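Local coordinates for protein phosphoserine aminotransferase SerC (Cytophaga hutchinsonii ATCC 33406, PDB 3FFR) that probably catalyses the pyridoxal-phosphate-dependent transfer of an amino group in the biosynthesis of phosphoserine, as a class-V aminotransferase, at residues 93-98 with 138-143. Sequence-based numbering, arbitrary orientation. Where two conformers were deposited one is given.
Sequences SFSKRF and HNETSS. With SER (serine), chain B.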
ATOM      1  N   SER A  93       2.007  18.132  14.181  1.00 27.34           N
ATOM      2  CA  SER A  93       2.938  17.376  13.344  1.00 27.96           C
ATOM      3  C   SER A  93       2.402  16.865  12.018  1.00 28.06           C
ATOM      4  O   SER A  93       3.122  16.877  10.988  1.00 27.73           O
ATOM      5  CB  SER A  93       3.537  16.223  14.124  1.00 30.02           C
ATOM      6  OG  SER A  93       4.180  16.710  15.288  1.00 33.27           O
ATOM      7  N   PHE A  94       1.153  16.414  12.031  1.00 28.07           N
ATOM      8  CA  PHE A  94       0.555  15.870  10.791  1.00 27.10           C
ATOM      9  C   PHE A  94       0.187  16.985   9.817  1.00 27.15           C
ATOM     10  O   PHE A  94       0.567  16.939   8.642  1.00 28.07           O
ATOM     11  CB  PHE A  94      -0.603  14.945  11.110  1.00 26.51           C
ATOM     12  CG  PHE A  94      -0.138  13.712  11.805  1.00 28.28           C
ATOM     13  CD1 PHE A  94       0.393  12.670  11.077  1.00 32.96           C
ATOM     14  CD2 PHE A  94      -0.113  13.643  13.174  1.00 27.70           C
ATOM     15  CE1 PHE A  94       0.866  11.533  11.719  1.00 36.89           C
ATOM     16  CE2 PHE A  94       0.378  12.538  13.835  1.00 31.15           C
ATOM     17  CZ  PHE A  94       0.857  11.468  13.118  1.00 34.66           C
ATOM     18  N   SER A  95      -0.495  18.004  10.321  1.00 27.12           N
ATOM     19  CA  SER A  95      -0.879  19.150   9.476  1.00 25.78           C
ATOM     20  C   SER A  95       0.373  19.867   8.947  1.00 27.02           C
ATOM     21  O   SER A  95       0.410  20.320   7.801  1.00 26.97           O
ATOM     22  CB  SER A  95      -1.855  20.094  10.187  1.00 26.32           C
ATOM     23  OG  SER A  95      -1.365  20.512  11.443  1.00 26.91           O
ATOM     24  N   LYS A  96       1.422  19.889   9.763  1.00 27.52           N
ATOM     25  CA  LYS A  96       2.704  20.489   9.340  1.00 27.69           C
ATOM     26  C   LYS A  96       3.367  19.712   8.187  1.00 27.19           C
ATOM     27  O   LYS A  96       3.868  20.282   7.211  1.00 26.03           O
ATOM     28  CB  LYS A  96       3.674  20.579  10.504  1.00 27.63           C
ATOM     29  CG  LYS A  96       5.079  21.097  10.166  1.00 30.99           C
ATOM     30  CD  LYS A  96       5.903  21.149  11.487  1.00 35.23           C
ATOM     31  CE  LYS A  96       7.364  21.528  11.326  1.00 48.94           C
ATOM     32  NZ  LYS A  96       8.191  20.351  10.868  1.00 59.11           N
ATOM     33  N   ARG A  97       3.345  18.392   8.300  1.00 26.75           N
ATOM     34  CA  ARG A  97       3.998  17.527   7.289  0.60 28.19           C
ATOM     35  C   ARG A  97       3.298  17.693   5.936  1.00 26.22           C
ATOM     36  O   ARG A  97       3.971  17.808   4.887  1.00 28.43           O
ATOM     37  CB  ARG A  97       4.048  16.058   7.719  0.60 27.54           C
ATOM     38  CG  ARG A  97       4.990  15.212   6.827  0.60 29.44           C
ATOM     39  CD  ARG A  97       6.502  15.424   7.105  0.60 31.14           C
ATOM     40  NE  ARG A  97       7.306  14.792   6.055  0.60 32.24           N
ATOM     41  CZ  ARG A  97       7.862  15.472   5.049  0.60 32.50           C
ATOM     42  NH1 ARG A  97       7.818  16.789   5.046  0.60 23.54           N
ATOM     43  NH2 ARG A  97       8.531  14.830   4.084  0.60 31.83           N
ATOM     44  N   PHE A  98       1.964  17.750   5.969  1.00 26.41           N
ATOM     45  CA  PHE A  98       1.144  17.941   4.733  1.00 26.07           C
ATOM     46  C   PHE A  98       1.508  19.265   4.098  1.00 26.89           C
ATOM     47  O   PHE A  98       1.772  19.360   2.909  1.00 26.71           O
ATOM     48  CB  PHE A  98      -0.347  17.799   5.099  1.00 25.61           C
ATOM     49  CG  PHE A  98      -1.297  17.833   3.950  1.00 28.59           C
ATOM     50  CD1 PHE A  98      -0.876  17.659   2.642  1.00 32.33           C
ATOM     51  CD2 PHE A  98      -2.658  17.885   4.226  1.00 30.32           C
ATOM     52  CE1 PHE A  98      -1.806  17.652   1.607  1.00 31.39           C
ATOM     53  CE2 PHE A  98      -3.585  17.865   3.181  1.00 30.54           C
ATOM     54  CZ  PHE A  98      -3.156  17.746   1.902  1.00 30.20           C
ATOM     55  N   HIS A 138      -9.201  17.770  10.503  1.00 26.67           N
ATOM     56  CA  HIS A 138     -10.307  17.652  11.475  1.00 25.25           C
ATOM     57  C   HIS A 138      -9.798  17.227  12.840  1.00 26.39           C
ATOM     58  O   HIS A 138     -10.293  17.662  13.893  1.00 27.83           O
ATOM     59  CB  HIS A 138     -11.418  16.688  11.017  1.00 26.11           C
ATOM     60  CG  HIS A 138     -12.399  16.423  12.098  1.00 25.82           C
ATOM     61  ND1 HIS A 138     -12.289  15.328  12.950  1.00 27.62           N
ATOM     62  CD2 HIS A 138     -13.376  17.204  12.607  1.00 27.91           C
ATOM     63  CE1 HIS A 138     -13.218  15.426  13.880  1.00 30.47           C
ATOM     64  NE2 HIS A 138     -13.882  16.563  13.704  1.00 27.43           N
ATOM     65  N   ASN A 139      -8.802  16.354  12.831  1.00 25.81           N
ATOM     66  CA  ASN A 139      -8.240  15.797  14.073  1.00 24.83           C
ATOM     67  C   ASN A 139      -6.718  15.723  14.033  1.00 28.02           C
ATOM     68  O   ASN A 139      -6.145  14.880  13.318  1.00 26.74           O
ATOM     69  CB  ASN A 139      -8.862  14.431  14.381  1.00 27.55           C
ATOM     70  CG  ASN A 139      -8.782  14.075  15.869  1.00 29.55           C
ATOM     71  OD1 ASN A 139      -9.386  14.771  16.727  1.00 28.43           O
ATOM     72  ND2 ASN A 139      -8.042  13.031  16.195  1.00 26.48           N
ATOM     73  N   GLU A 140      -6.061  16.668  14.702  1.00 27.38           N
ATOM     74  CA  GLU A 140      -4.574  16.723  14.698  1.00 26.04           C
ATOM     75  C   GLU A 140      -4.139  15.779  15.797  1.00 27.59           C
ATOM     76  O   GLU A 140      -4.108  16.107  16.987  1.00 26.91           O
ATOM     77  CB  GLU A 140      -4.053  18.161  14.910  1.00 27.00           C
ATOM     78  CG  GLU A 140      -2.543  18.273  15.044  1.00 27.88           C
ATOM     79  CD  GLU A 140      -1.766  17.666  13.893  1.00 28.13           C
ATOM     80  OE1 GLU A 140      -1.857  18.184  12.754  1.00 28.32           O
ATOM     81  OE2 GLU A 140      -1.034  16.713  14.186  1.00 28.23           O
ATOM     82  N   THR A 141      -3.816  14.582  15.340  1.00 25.79           N
ATOM     83  CA  THR A 141      -3.549  13.438  16.201  1.00 25.66           C
ATOM     84  C   THR A 141      -2.369  13.658  17.156  1.00 27.85           C
ATOM     85  O   THR A 141      -2.302  13.080  18.240  1.00 27.91           O
ATOM     86  CB  THR A 141      -3.250  12.191  15.336  1.00 27.73           C
ATOM     87  OG1 THR A 141      -4.117  12.176  14.197  1.00 27.53           O
ATOM     88  CG2 THR A 141      -3.429  10.881  16.139  1.00 27.31           C
ATOM     89  N   SER A 142      -1.443  14.507  16.742  1.00 27.98           N
ATOM     90  CA  SER A 142      -0.263  14.765  17.573  1.00 26.87           C
ATOM     91  C   SER A 142      -0.599  15.538  18.851  1.00 26.46           C
ATOM     92  O   SER A 142      -0.016  15.276  19.912  1.00 27.74           O
ATOM     93  CB  SER A 142       0.840  15.512  16.802  1.00 26.97           C
ATOM     94  OG  SER A 142       0.414  16.785  16.345  1.00 26.92           O
ATOM     95  N   SER A 143      -1.580  16.432  18.755  1.00 26.20           N
ATOM     96  CA  SER A 143      -1.892  17.346  19.856  1.00 27.35           C
ATOM     97  C   SER A 143      -3.237  17.133  20.517  1.00 28.24           C
ATOM     98  O   SER A 143      -3.497  17.668  21.586  1.00 28.55           O
ATOM     99  CB  SER A 143      -1.833  18.773  19.341  1.00 27.45           C
ATOM    100  OG  SER A 143      -2.889  19.008  18.434  1.00 25.56           O
TER
HETATM  101  N   SER B 362       3.486   7.853  11.395  0.75 31.52           N
HETATM  102  CA  SER B 362       3.166   8.740  12.529  0.75 39.35           C
HETATM  103  C   SER B 362       4.468   9.218  13.079  0.75 40.76           C
HETATM  104  O   SER B 362       4.912  10.243  12.567  0.75 46.00           O
HETATM  105  CB  SER B 362       2.269   8.084  13.605  0.75 39.90           C
HETATM  106  OG  SER B 362       0.989   7.632  13.075  0.75 40.73           O
HETATM  107  OXT SER B 362       5.099   8.631  13.953  0.75 40.10           O
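The N-terminal turn of helix 93-104 meets the turn after strand 139-140; the closest CA atoms, of Ser93 and Ser142, are 5.9 Å apart, and those of Phe94 and Glu140 6.5 Å. How a carboxylate can receive the N-H groups at the start of a helix is well illustrated by Glu140. With CG anti to the backbone N (chi1 175°) and the chain bent at chi2, it crosses to the helix. There Phe94 N reaches OE2 of Glu140 at 3.1 Å, while Ser95 N gives to the syn lone pair of Glu140 OE1 at 2.8 Å. Ser95 OG adds a bond of 2.7 Å to Glu140 OE1 from the anti side, tilted from the carboxylate plane. Ser142 OG donates to Glu140 OE2 at 2.6 Å from above that plane, and itself accepts a hydrogen bond from Ser93 N. The helix N-terminus probably favours the charged form of Glu140. Replacing Glu140 by alanine removes both oxygens, and would probably leave the amides of Phe94 and Ser95 and the hydroxyls of Ser95 and Ser142 without this acceptor. Glu140 OE2 also lies in plane at the edge of the Phe94 ring, 3.4 Å from CD2. The contact thus joins Phe94, whose CZ is 3.6 Å from CA of the bound serine, to Thr141, whose OG1 bonds Ser170 and cofactor O3 of the modified residue at position 191. Phe94 packs on Trp74 of helix 70-81, and Ser95 touches Thr137 of strand 133-137, parallel neighbour of 85-90 in the seven-stranded mixed sheet.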